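Local coordinates for cycloserine biosynthesis protein DcsG (Streptomyces lavendulae, PDB 6JIL) that catalyses the ATP- and magnesium-dependent ring closure of O-ureido-D-serine to the antibiotic D-cycloserine, as a monomeric ligase of the ATP-grasp family, at residues T187-F192 with S197-K202; Q148-Q151 with P157-R160; C36-G41 with L67-R72; V86-D91 with A238-H243; M205-P208 with V212-P215. One frame throughout, in Å; residues are numbered along the deposited sequence.

Interaction 1 (T187-F192 with S197-K202); sequences TDLTFF and SHAIHK
Asp188 and Thr190 pair with Ile200 and His198 on two neighbouring antiparallel strands whose axes come within 4.6 Å at 163°. Each of these is a hydrogen-bonded pair, and the tightest bond runs from Thr190 N to His198 O at 2.7 Å, almost straight at 171°. Its return partner, His198 N to Thr190 O, is weak at 3.5 Å, and Thr190 O also takes Ser197 N at 2.9 Å: Ser197 and His198 together face Thr190 as a classic beta bulge. The imidazole of His198 stands up between its own backbone N and carbonyl carbon (chi1 59°) and lies alongside Thr190, whose CB sits over one ring face 3.8 Å from the centroid. Ser197 OG meets the ring edge in plane at ND1, 2.8 Å away, while NE2 is bonded to Leu277 O, which Thr190 OG1 also reaches; the ring is thus fixed in rotation. At the far end Lys202 bends at chi3 and crosses Asp188, its NZ making a salt bridge to Asp188 OD2 at 3.2 Å, with a weak hydrogen bond. On the other face, Leu189 CG rests on Ala199 CB, under cover of helix 227-244. Strands 186-192 and 195-202 form a beta hairpin in the five-stranded antiparallel sheet of the ATP-grasp region; on one face Asp188 lies beside Arg254 and Ile200 beside Arg220, both inferred to be active-site residues.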
# COMPACT_ATOMS: atom_id res chain seq x y z
N THR A 187 -12.58 0.42 -3.68
CA THR A 187 -12.33 1.69 -4.36
C THR A 187 -11.00 2.25 -3.87
O THR A 187 -10.80 2.41 -2.67
CB THR A 187 -13.46 2.70 -4.09
OG1 THR A 187 -14.72 2.12 -4.46
CG2 THR A 187 -13.26 3.96 -4.92
N ASP A 188 -10.10 2.52 -4.81
CA ASP A 188 -8.77 3.05 -4.50
C ASP A 188 -8.66 4.52 -4.89
O ASP A 188 -8.67 4.86 -6.08
CB ASP A 188 -7.71 2.22 -5.25
CG ASP A 188 -7.66 0.77 -4.78
OD1 ASP A 188 -8.56 0.33 -4.03
OD2 ASP A 188 -6.70 0.05 -5.16
N LEU A 189 -8.54 5.40 -3.89
CA LEU A 189 -8.44 6.83 -4.12
C LEU A 189 -7.00 7.34 -4.08
O LEU A 189 -6.22 6.98 -3.20
CB LEU A 189 -9.26 7.61 -3.09
CG LEU A 189 -10.79 7.45 -3.03
CD1 LEU A 189 -11.16 6.06 -2.53
CD2 LEU A 189 -11.37 8.52 -2.10
N THR A 190 -6.65 8.18 -5.04
CA THR A 190 -5.31 8.74 -5.12
C THR A 190 -5.33 10.21 -4.73
O THR A 190 -6.17 10.98 -5.20
CB THR A 190 -4.75 8.59 -6.53
OG1 THR A 190 -4.55 7.20 -6.80
CG2 THR A 190 -3.44 9.33 -6.67
N PHE A 191 -4.39 10.59 -3.86
CA PHE A 191 -4.28 11.97 -3.39
C PHE A 191 -2.91 12.56 -3.66
O PHE A 191 -1.90 11.84 -3.65
CB PHE A 191 -4.53 12.05 -1.89
CG PHE A 191 -5.97 11.94 -1.49
CD1 PHE A 191 -6.67 10.75 -1.67
CD2 PHE A 191 -6.62 13.01 -0.88
CE1 PHE A 191 -8.00 10.64 -1.25
CE2 PHE A 191 -7.94 12.91 -0.45
CZ PHE A 191 -8.63 11.72 -0.63
N PHE A 192 -2.88 13.87 -3.88
CA PHE A 192 -1.63 14.58 -4.12
C PHE A 192 -1.62 15.81 -3.22
O PHE A 192 -2.46 16.69 -3.35
CB PHE A 192 -1.52 14.96 -5.59
CG PHE A 192 -1.33 13.77 -6.49
CD1 PHE A 192 -2.25 13.49 -7.50
CD2 PHE A 192 -0.25 12.91 -6.32
CE1 PHE A 192 -2.08 12.39 -8.33
CE2 PHE A 192 -0.08 11.80 -7.14
CZ PHE A 192 -1.00 11.54 -8.15
N SER A 197 -7.44 13.43 -6.11
CA SER A 197 -7.22 13.56 -7.54
C SER A 197 -8.16 12.67 -8.34
O SER A 197 -8.87 13.14 -9.21
CB SER A 197 -5.78 13.20 -7.91
OG SER A 197 -5.58 13.26 -9.31
N HIS A 198 -8.16 11.38 -8.02
CA HIS A 198 -9.00 10.44 -8.75
C HIS A 198 -9.02 9.09 -8.05
O HIS A 198 -8.28 8.86 -7.09
CB HIS A 198 -8.44 10.25 -10.15
CG HIS A 198 -7.03 9.73 -10.15
ND1 HIS A 198 -5.93 10.55 -9.99
CD2 HIS A 198 -6.55 8.46 -10.24
CE1 HIS A 198 -4.83 9.81 -9.98
NE2 HIS A 198 -5.18 8.54 -10.13
N ALA A 199 -9.85 8.20 -8.57
CA ALA A 199 -9.98 6.87 -8.01
C ALA A 199 -10.33 5.84 -9.07
O ALA A 199 -10.63 6.18 -10.22
CB ALA A 199 -11.04 6.86 -6.92
N ILE A 200 -10.27 4.57 -8.69
CA ILE A 200 -10.61 3.49 -9.59
C ILE A 200 -11.33 2.43 -8.78
O ILE A 200 -11.35 2.45 -7.56
CB ILE A 200 -9.37 2.81 -10.22
CG1 ILE A 200 -8.68 1.92 -9.17
CG2 ILE A 200 -8.41 3.86 -10.75
CD1 ILE A 200 -7.57 1.05 -9.72
N HIS A 201 -11.95 1.50 -9.50
CA HIS A 201 -12.60 0.39 -8.87
C HIS A 201 -11.67 -0.77 -9.18
O HIS A 201 -11.11 -0.85 -10.29
CB HIS A 201 -13.99 0.15 -9.46
CG HIS A 201 -14.55 -1.19 -9.14
ND1 HIS A 201 -14.44 -2.26 -10.00
CD2 HIS A 201 -15.14 -1.67 -8.02
CE1 HIS A 201 -14.94 -3.34 -9.43
NE2 HIS A 201 -15.37 -3.01 -8.23
N LYS A 202 -11.46 -1.64 -8.21
CA LYS A 202 -10.61 -2.80 -8.40
C LYS A 202 -11.43 -4.01 -7.98
O LYS A 202 -11.98 -4.04 -6.88
CB LYS A 202 -9.35 -2.70 -7.53
CG LYS A 202 -8.40 -3.88 -7.69
CD LYS A 202 -7.31 -3.90 -6.63
CE LYS A 202 -6.37 -2.71 -6.76
NZ LYS A 202 -5.28 -2.76 -5.75

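Interaction 2 (Q148-Q151 with P157-R160); sequences QRYQ and PASR
Tyr150 presents the flat of its phenol ring to Ala158, whose methyl carbon sits over the ring centre, its bond to CA running nearly parallel to the ring plane. Ala158 CB lies 3.6 Å from the centroid of the Tyr150 ring and only 2° off the normal, a centred CH-pi contact. The methyl is therefore nearly equidistant from the ring carbons, with Tyr150 CG at 3.8 Å from Ala158 CB. Ala158 CA leans over the same face toward the hydroxyl end, 3.8 Å from Tyr150 CE2, so helix backbone as well as methyl covers the ring. Pro157 adds a looser, oblique touch through its carbonyl carbon, 4.4 Å from Tyr150 CE2. Placing CG anti to the carbonyl carbon (chi1 -56°) extends the ring from the strand toward the helix. No hydrogen bond crosses between 148-151 and 157-160; the contact is apolar packing, and the one polar atom of the ring is served from further along the helix, where Tyr150 OH bonds to His161 ND1. That bond holds the hydroxyl end while Ala158 covers the face. Ala158 also touches Phe134 and Val136 of strand 133-138, next to Tyr150 in the sheet. Helix 155-167 thus packs on the antiparallel sheet ending in 148-151 through a small residue set against an edge-strand tyrosine: helix-on-sheet packing in the ATP-grasp region, with the Tyr150 side chain about 10 Å from ADP.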
# COMPACT_ATOMS: atom_id res chain seq x y z
N GLN A 148 -4.53 -14.87 1.54
CA GLN A 148 -5.47 -15.95 1.31
C GLN A 148 -6.79 -15.83 2.08
O GLN A 148 -6.86 -15.23 3.15
CB GLN A 148 -4.82 -17.31 1.63
CG GLN A 148 -3.58 -17.63 0.80
CD GLN A 148 -3.11 -19.07 0.94
OE1 GLN A 148 -1.99 -19.42 0.54
NE2 GLN A 148 -3.97 -19.92 1.49
N ARG A 149 -7.82 -16.45 1.50
CA ARG A 149 -9.17 -16.46 2.04
C ARG A 149 -9.49 -17.84 2.62
O ARG A 149 -9.15 -18.86 2.02
CB ARG A 149 -10.14 -16.13 0.90
CG ARG A 149 -11.60 -16.13 1.24
CD ARG A 149 -12.40 -15.80 -0.02
NE ARG A 149 -13.83 -15.69 0.25
CZ ARG A 149 -14.69 -15.12 -0.59
NH1 ARG A 149 -14.26 -14.61 -1.74
NH2 ARG A 149 -15.97 -15.04 -0.27
N TYR A 150 -10.13 -17.87 3.79
CA TYR A 150 -10.48 -19.14 4.43
C TYR A 150 -11.86 -19.14 5.08
O TYR A 150 -12.31 -18.12 5.61
CB TYR A 150 -9.47 -19.51 5.54
CG TYR A 150 -8.02 -19.59 5.12
CD1 TYR A 150 -7.20 -18.46 5.11
CD2 TYR A 150 -7.46 -20.82 4.76
CE1 TYR A 150 -5.85 -18.55 4.75
CE2 TYR A 150 -6.13 -20.92 4.40
CZ TYR A 150 -5.33 -19.79 4.39
OH TYR A 150 -4.01 -19.92 4.04
N GLN A 151 -12.52 -20.29 5.05
CA GLN A 151 -13.81 -20.47 5.70
C GLN A 151 -13.37 -20.68 7.15
O GLN A 151 -12.30 -21.24 7.38
CB GLN A 151 -14.51 -21.72 5.17
CG GLN A 151 -15.03 -21.59 3.75
CD GLN A 151 -15.40 -22.94 3.14
OE1 GLN A 151 -16.04 -23.00 2.09
NE2 GLN A 151 -14.99 -24.02 3.80
N PRO A 157 -5.42 -25.20 8.68
CA PRO A 157 -4.68 -24.90 7.46
C PRO A 157 -4.19 -23.45 7.44
O PRO A 157 -3.05 -23.16 7.08
CB PRO A 157 -5.70 -25.17 6.36
CG PRO A 157 -6.53 -26.26 6.95
CD PRO A 157 -6.73 -25.78 8.37
N ALA A 158 -5.06 -22.53 7.85
CA ALA A 158 -4.69 -21.13 7.89
C ALA A 158 -3.56 -20.90 8.91
O ALA A 158 -2.68 -20.08 8.69
CB ALA A 158 -5.90 -20.27 8.24
N SER A 159 -3.59 -21.64 10.02
CA SER A 159 -2.57 -21.48 11.03
C SER A 159 -1.23 -21.87 10.44
O SER A 159 -0.18 -21.35 10.83
CB SER A 159 -2.88 -22.34 12.26
OG SER A 159 -2.84 -23.73 11.95
N ARG A 160 -1.26 -22.80 9.48
CA ARG A 160 -0.04 -23.25 8.82
C ARG A 160 0.43 -22.16 7.88
O ARG A 160 1.62 -21.97 7.67
CB ARG A 160 -0.29 -24.55 8.05
CG ARG A 160 -0.12 -25.81 8.91
CD ARG A 160 -1.12 -26.90 8.53
NE ARG A 160 -1.16 -27.16 7.09
CZ ARG A 160 -2.03 -27.97 6.49
NH1 ARG A 160 -2.94 -28.62 7.22
NH2 ARG A 160 -2.00 -28.14 5.18

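Interaction 3 (C36-G41 with L67-R72); sequences CDWEDG and LAFCER
Aromatic and apolar contact between Trp38 and Phe69 makes up the whole meeting of these two segments. Trp38 CB lies over one face of the Phe69 ring, offset toward its rim, 3.5 Å from the centroid and 16° off the normal, a CH-pi contact with Phe69 CE2 as the nearest atom at 3.4 Å. Past CB the indole turns an edge to the same phenyl ring: the centroids of its five-membered ring and of Phe69 are 5.6 Å apart with planes at 57°, an edge-to-face pair. Two torsions set this up, since Trp38 CG sits between its backbone N and carbonyl carbon (chi1 62°) and Phe69 CG lies opposite its backbone N.

Hydrogen bonds shape the turn that carries Trp38. Asp37 OD2 accepts Glu39 N at 2.8 Å, an Asx turn, with the donor above the carboxylate plane; Asp40 N closes a type I turn on Asp37 O at 3.1 Å. The indole NE1 is taken up by Asp9 OD1. Around the pair, Phe66 and Trp45 add further edge-to-face rings. This is an aromatic cluster packing helix 63-76 against the C-terminal end of strand 33-37, an outer strand of the N-terminal parallel alpha/beta sheet.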
# COMPACT_ATOMS: atom_id res chain seq x y z
N CYS A 36 15.65 4.11 -11.72
CA CYS A 36 16.72 3.32 -11.11
C CYS A 36 16.26 2.05 -10.41
O CYS A 36 15.26 2.06 -9.69
CB CYS A 36 17.48 4.18 -10.09
SG CYS A 36 18.12 5.72 -10.72
N ASP A 37 17.00 0.97 -10.61
CA ASP A 37 16.68 -0.30 -9.97
C ASP A 37 17.39 -0.26 -8.62
O ASP A 37 18.58 0.02 -8.56
CB ASP A 37 17.20 -1.46 -10.82
CG ASP A 37 16.83 -2.81 -10.25
OD1 ASP A 37 16.79 -3.79 -11.02
OD2 ASP A 37 16.59 -2.90 -9.03
N TRP A 38 16.67 -0.52 -7.53
CA TRP A 38 17.29 -0.47 -6.22
C TRP A 38 18.37 -1.53 -6.01
O TRP A 38 19.19 -1.40 -5.10
CB TRP A 38 16.25 -0.53 -5.09
CG TRP A 38 15.43 -1.79 -5.03
CD1 TRP A 38 14.40 -2.14 -5.85
CD2 TRP A 38 15.57 -2.85 -4.08
NE1 TRP A 38 13.87 -3.35 -5.46
CE2 TRP A 38 14.58 -3.81 -4.38
CE3 TRP A 38 16.44 -3.09 -3.01
CZ2 TRP A 38 14.42 -4.99 -3.64
CZ3 TRP A 38 16.29 -4.27 -2.26
CH2 TRP A 38 15.29 -5.20 -2.59
N GLU A 39 18.36 -2.57 -6.84
CA GLU A 39 19.36 -3.64 -6.73
C GLU A 39 20.52 -3.49 -7.71
O GLU A 39 21.36 -4.37 -7.84
CB GLU A 39 18.69 -5.01 -6.91
CG GLU A 39 17.94 -5.46 -5.67
CD GLU A 39 17.18 -6.76 -5.85
OE1 GLU A 39 17.05 -7.51 -4.86
OE2 GLU A 39 16.70 -7.03 -6.98
N ASP A 40 20.57 -2.35 -8.40
CA ASP A 40 21.63 -2.08 -9.35
C ASP A 40 22.81 -1.44 -8.61
O ASP A 40 22.77 -0.26 -8.26
CB ASP A 40 21.12 -1.13 -10.44
CG ASP A 40 22.16 -0.82 -11.49
OD1 ASP A 40 21.81 -0.12 -12.46
OD2 ASP A 40 23.32 -1.27 -11.35
N GLY A 41 23.85 -2.23 -8.37
CA GLY A 41 25.00 -1.72 -7.65
C GLY A 41 25.82 -0.66 -8.36
O GLY A 41 26.70 -0.06 -7.75
N LEU A 67 14.51 -2.22 3.03
CA LEU A 67 14.56 -1.25 4.12
C LEU A 67 16.00 -0.81 4.33
O LEU A 67 16.26 0.36 4.59
CB LEU A 67 14.00 -1.87 5.40
CG LEU A 67 12.48 -1.79 5.62
CD1 LEU A 67 11.77 -2.34 4.41
CD2 LEU A 67 12.07 -2.57 6.87
N ALA A 68 16.94 -1.75 4.21
CA ALA A 68 18.36 -1.44 4.38
C ALA A 68 18.82 -0.52 3.25
O ALA A 68 19.61 0.41 3.46
CB ALA A 68 19.18 -2.73 4.38
N PHE A 69 18.31 -0.78 2.05
CA PHE A 69 18.64 0.01 0.89
C PHE A 69 18.19 1.45 1.12
O PHE A 69 18.96 2.38 0.97
CB PHE A 69 17.94 -0.55 -0.35
CG PHE A 69 17.86 0.42 -1.50
CD1 PHE A 69 18.96 0.67 -2.29
CD2 PHE A 69 16.67 1.09 -1.77
CE1 PHE A 69 18.88 1.59 -3.36
CE2 PHE A 69 16.57 2.00 -2.82
CZ PHE A 69 17.68 2.25 -3.62
N CYS A 70 16.93 1.61 1.51
CA CYS A 70 16.39 2.93 1.78
C CYS A 70 17.23 3.66 2.82
O CYS A 70 17.57 4.83 2.65
CB CYS A 70 14.94 2.82 2.26
SG CYS A 70 13.81 2.12 1.05
N GLU A 71 17.54 2.96 3.91
CA GLU A 71 18.35 3.51 4.99
C GLU A 71 19.69 4.04 4.47
O GLU A 71 20.08 5.16 4.77
CB GLU A 71 18.59 2.44 6.06
CG GLU A 71 19.43 2.88 7.24
CD GLU A 71 18.86 4.10 7.96
OE1 GLU A 71 17.62 4.18 8.12
OE2 GLU A 71 19.66 4.96 8.39
N ARG A 72 20.39 3.23 3.68
CA ARG A 72 21.68 3.65 3.13
C ARG A 72 21.57 4.83 2.17
O ARG A 72 22.46 5.66 2.09
CB ARG A 72 22.36 2.50 2.37
CG ARG A 72 22.82 1.33 3.22
CD ARG A 72 23.81 0.47 2.40
NE ARG A 72 23.19 -0.08 1.21
CZ ARG A 72 22.38 -1.13 1.20
NH1 ARG A 72 22.11 -1.76 2.34
NH2 ARG A 72 21.83 -1.55 0.07

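Interaction 4 (V86-D91 with A238-H243); sequences VRWALD and AASVAH
The indole of Trp88 is met by CD2 of the His243 imidazole over one face, toward the rim, and by the hydroxyl of Ser240 at its outer edge. His243 CD2 stands 3.3 Å above the indole plane on the pyrrole side, with Trp88 NE1 its nearest indole atom at 3.4 Å. The planes are 30° apart and the centroids of the Trp88 five-membered ring and the His243 ring 4.7 Å, so the two rings slide past each other and overlap little. Trp88 NE1 and His243 NE2 also approach to 3.4 Å, but the angle is too poor for a hydrogen bond; the indole N-H goes instead to Asp97 OD1 of helix 94-100, which fixes the rotation of the indole. At the benzo edge, near the ring plane, Ser240 OG lies 3.5 Å from Trp88 CZ3 and equally far from CH2. That hydroxyl is turned back on its own helix, bonded to Ala236 O, so it packs against the indole edge without needing a partner there. With CG opposite the backbone N (chi1 -168°), Trp88 reaches across from helix 83-89 to the other helix; His243, with the same choice of chi1, reaches back. One large aromatic thus bridges helices 83-89 and 227-244 beside helix 94-100, a long-range helix-helix contact, with the Trp88 side chain about 10 Å from that of Lys92, an ATP-binding residue.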
# COMPACT_ATOMS: atom_id res chain seq x y z
N VAL A 86 8.74 5.66 5.55
CA VAL A 86 9.00 4.41 4.85
C VAL A 86 8.78 3.17 5.71
O VAL A 86 8.04 2.26 5.32
CB VAL A 86 10.44 4.38 4.28
CG1 VAL A 86 10.76 3.00 3.68
CG2 VAL A 86 10.60 5.47 3.22
N ARG A 87 9.41 3.11 6.88
CA ARG A 87 9.27 1.95 7.76
C ARG A 87 7.81 1.73 8.16
O ARG A 87 7.34 0.60 8.23
CB ARG A 87 10.10 2.12 9.04
CG ARG A 87 11.58 2.37 8.83
CD ARG A 87 12.34 2.32 10.16
NE ARG A 87 13.51 3.20 10.13
CZ ARG A 87 13.49 4.49 10.47
NH1 ARG A 87 12.36 5.06 10.88
NH2 ARG A 87 14.60 5.22 10.39
N TRP A 88 7.12 2.84 8.43
CA TRP A 88 5.73 2.81 8.86
C TRP A 88 4.77 2.40 7.73
O TRP A 88 3.83 1.63 7.96
CB TRP A 88 5.34 4.19 9.40
CG TRP A 88 4.03 4.23 10.13
CD1 TRP A 88 3.77 3.75 11.37
CD2 TRP A 88 2.80 4.77 9.64
NE1 TRP A 88 2.45 3.94 11.70
CE2 TRP A 88 1.83 4.57 10.65
CE3 TRP A 88 2.41 5.40 8.46
CZ2 TRP A 88 0.50 4.98 10.51
CZ3 TRP A 88 1.08 5.81 8.31
CH2 TRP A 88 0.14 5.59 9.34
N ALA A 89 5.02 2.91 6.53
CA ALA A 89 4.17 2.65 5.38
C ALA A 89 4.31 1.26 4.80
O ALA A 89 3.40 0.78 4.14
CB ALA A 89 4.43 3.70 4.29
N LEU A 90 5.44 0.61 5.04
CA LEU A 90 5.66 -0.73 4.51
C LEU A 90 5.26 -1.85 5.46
O LEU A 90 5.73 -2.98 5.33
CB LEU A 90 7.12 -0.92 4.10
CG LEU A 90 7.49 -0.37 2.73
CD1 LEU A 90 7.18 1.10 2.69
CD2 LEU A 90 8.97 -0.62 2.45
N ASP A 91 4.39 -1.54 6.41
CA ASP A 91 3.92 -2.53 7.38
C ASP A 91 2.47 -2.23 7.74
O ASP A 91 2.18 -1.23 8.38
CB ASP A 91 4.79 -2.51 8.64
CG ASP A 91 4.38 -3.56 9.66
OD1 ASP A 91 5.22 -3.89 10.52
OD2 ASP A 91 3.23 -4.03 9.62
N ALA A 238 -4.63 12.36 6.96
CA ALA A 238 -4.37 13.32 8.02
C ALA A 238 -3.86 12.59 9.26
O ALA A 238 -2.98 13.08 9.96
CB ALA A 238 -5.64 14.10 8.34
N ALA A 239 -4.41 11.40 9.53
CA ALA A 239 -3.99 10.62 10.68
C ALA A 239 -2.52 10.22 10.52
O ALA A 239 -1.77 10.17 11.50
CB ALA A 239 -4.85 9.37 10.81
N SER A 240 -2.13 9.95 9.28
CA SER A 240 -0.75 9.56 8.98
C SER A 240 0.18 10.76 9.19
O SER A 240 1.25 10.63 9.77
CB SER A 240 -0.63 9.08 7.54
OG SER A 240 -1.48 7.97 7.31
N VAL A 241 -0.24 11.92 8.71
CA VAL A 241 0.55 13.13 8.85
C VAL A 241 0.76 13.44 10.33
O VAL A 241 1.87 13.75 10.75
CB VAL A 241 -0.15 14.32 8.17
CG1 VAL A 241 0.57 15.62 8.53
CG2 VAL A 241 -0.17 14.12 6.66
N ALA A 242 -0.32 13.35 11.11
CA ALA A 242 -0.27 13.63 12.54
C ALA A 242 0.57 12.62 13.32
O ALA A 242 1.41 12.98 14.15
CB ALA A 242 -1.69 13.66 13.10
N HIS A 243 0.34 11.34 13.04
CA HIS A 243 1.04 10.26 13.71
C HIS A 243 2.56 10.33 13.56
O HIS A 243 3.28 10.10 14.52
CB HIS A 243 0.56 8.92 13.16
CG HIS A 243 1.24 7.75 13.79
ND1 HIS A 243 0.94 7.32 15.07
CD2 HIS A 243 2.23 6.94 13.34
CE1 HIS A 243 1.72 6.29 15.37
NE2 HIS A 243 2.51 6.05 14.34

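Interaction 5 (M205-P208 with V212-P215); sequences MLMP and VHVP. With ADP (adenosine-5'-diphosphate), chain G.
The loop between strands 195-202 and 220-223 folds back on itself here and lays one arm against the ribose of ADP. Met205 and Leu206 belong to the nucleotide pocket. Met205 N donates to ADP O2' at 3.2 Å, with a bent N-H angle of 138°, and Leu206 CD2 presses against the sugar at ADP C1', 3.3 Å away. Both methionines in these segments are selenomethionine. The turn back is held by one strong backbone bond, His213 N to Met205 O, at 2.6 Å and 173°, and Leu206 and Val212 form a single beta bridge rather than a regular strand pair. Met205 thus offers its N-H to the nucleotide and its C=O to the opposite arm, tying the two together through one residue. Its side chain bends at chi2 and chi3, which brings SE under the 214-215 peptide, 3.3 Å from Pro215 N and close to Pro215 CD. This loop, with its backbone at the ribose, lines the nucleotide cleft of the ATP-grasp enzyme; Glu186, Lys92, Lys137 and Val178 also bond to ADP. On the flank away from the ribose, Met207 crosses His213 obliquely: Met207 CG sits 3.3 Å from His213 CE1, and SE lies at the ring edge, 4.5 Å from the centroid. His213 ND1 is buried here and finds no polar partner in the model. Leu206 and Val212 run side by side, CD1 to CG1 at 3.9 Å. Beyond them Pro215 O accepts a bond from Arg220 NH2, and His213 O one from Ser144 OG.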
# COMPACT_ATOMS: atom_id res chain seq x y z
N MSE A 205 -9.99 -9.88 -5.28
CA MSE A 205 -8.78 -10.62 -5.62
C MSE A 205 -8.81 -12.07 -5.12
O MSE A 205 -8.20 -12.96 -5.71
CB MSE A 205 -7.56 -9.92 -5.03
CG MSE A 205 -7.28 -8.55 -5.63
SE MSE A 205 -6.63 -8.65 -7.45
CE MSE A 205 -8.13 -7.88 -8.39
N LEU A 206 -9.52 -12.28 -4.02
CA LEU A 206 -9.63 -13.60 -3.41
C LEU A 206 -10.91 -14.31 -3.85
O LEU A 206 -12.01 -13.95 -3.42
CB LEU A 206 -9.61 -13.44 -1.89
CG LEU A 206 -8.29 -13.16 -1.16
CD1 LEU A 206 -7.21 -12.68 -2.12
CD2 LEU A 206 -8.54 -12.14 -0.07
N MSE A 207 -10.77 -15.31 -4.71
CA MSE A 207 -11.92 -16.06 -5.20
C MSE A 207 -12.40 -17.10 -4.20
O MSE A 207 -11.60 -17.68 -3.46
CB MSE A 207 -11.58 -16.76 -6.52
CG MSE A 207 -11.22 -15.83 -7.67
SE MSE A 207 -12.52 -14.42 -7.98
CE MSE A 207 -14.11 -15.50 -8.26
N PRO A 208 -13.72 -17.35 -4.16
CA PRO A 208 -14.28 -18.34 -3.23
C PRO A 208 -13.65 -19.72 -3.41
O PRO A 208 -13.59 -20.50 -2.48
CB PRO A 208 -15.77 -18.33 -3.58
CG PRO A 208 -15.99 -16.93 -4.07
CD PRO A 208 -14.78 -16.69 -4.93
N VAL A 212 -6.31 -16.73 -6.10
CA VAL A 212 -5.87 -15.43 -5.62
C VAL A 212 -5.39 -14.64 -6.83
O VAL A 212 -4.38 -14.98 -7.44
CB VAL A 212 -4.72 -15.57 -4.61
CG1 VAL A 212 -4.26 -14.19 -4.14
CG2 VAL A 212 -5.17 -16.41 -3.44
N HIS A 213 -6.13 -13.61 -7.20
CA HIS A 213 -5.76 -12.79 -8.35
C HIS A 213 -4.76 -11.71 -7.99
O HIS A 213 -4.49 -11.44 -6.82
CB HIS A 213 -6.99 -12.15 -8.99
CG HIS A 213 -7.86 -13.13 -9.72
ND1 HIS A 213 -9.18 -13.33 -9.39
CD2 HIS A 213 -7.58 -13.98 -10.73
CE1 HIS A 213 -9.68 -14.28 -10.18
NE2 HIS A 213 -8.73 -14.69 -11.00
N VAL A 214 -4.22 -11.11 -9.04
CA VAL A 214 -3.25 -10.04 -8.93
C VAL A 214 -3.91 -8.89 -9.70
O VAL A 214 -4.39 -9.08 -10.81
CB VAL A 214 -1.90 -10.54 -9.52
CG1 VAL A 214 -1.53 -9.79 -10.79
CG2 VAL A 214 -0.82 -10.45 -8.47
N PRO A 215 -3.95 -7.68 -9.11
CA PRO A 215 -4.56 -6.48 -9.71
C PRO A 215 -4.02 -5.96 -11.04
O PRO A 215 -3.44 -4.89 -11.11
CB PRO A 215 -4.42 -5.45 -8.60
CG PRO A 215 -3.12 -5.82 -8.00
CD PRO A 215 -3.24 -7.32 -7.88
PB ADP G . -2.01 -6.13 -0.75
O1B ADP G . -2.94 -5.59 -1.95
O2B ADP G . -1.09 -5.01 -0.27
O3B ADP G . -1.17 -7.31 -1.26
PA ADP G . -4.49 -6.28 0.45
O1A ADP G . -4.94 -5.84 1.76
O2A ADP G . -4.80 -5.11 -0.59
O3A ADP G . -2.89 -6.62 0.54
O5' ADP G . -5.26 -7.63 0.07
C5' ADP G . -5.14 -7.88 -1.33
C4' ADP G . -6.53 -8.21 -1.90
O4' ADP G . -7.14 -9.26 -1.12
C3' ADP G . -7.45 -7.00 -1.82
O3' ADP G . -7.36 -6.19 -2.99
C2' ADP G . -8.83 -7.63 -1.62
O2' ADP G . -9.47 -7.91 -2.87
C1' ADP G . -8.53 -8.91 -0.81
N9 ADP G . -8.72 -8.69 0.65
C8 ADP G . -7.74 -8.57 1.60
N7 ADP G . -8.27 -8.45 2.79
C5 ADP G . -9.61 -8.47 2.68
C6 ADP G . -10.68 -8.60 3.61
N6 ADP G . -10.44 -8.49 4.98
N1 ADP G . -11.92 -8.84 3.15
C2 ADP G . -12.17 -8.97 1.84
N3 ADP G . -11.20 -8.87 0.93
C4 ADP G . -9.93 -8.62 1.30

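In the fold
Along the chain interaction 3 comes first, in the N-terminal parallel sheet region; interaction 4 then spans residues 86 to 243, and interactions 2, 1 and 5 follow in that order within its span. Helix 63-76 of interaction 3 packs against the end of helix 83-89 of interaction 4, where Leu67 meets Leu90. Interaction 5 touches both interaction 1, through Pro215 and Lys202, and interaction 2, through Arg149 NH1 and Leu206 O, a probable hydrogen bond. Interactions 1 and 2 themselves are about 30 Å apart between centres, on the two antiparallel sheets of the ATP-grasp region, with the ADP-contacting loop of interaction 5 linking them.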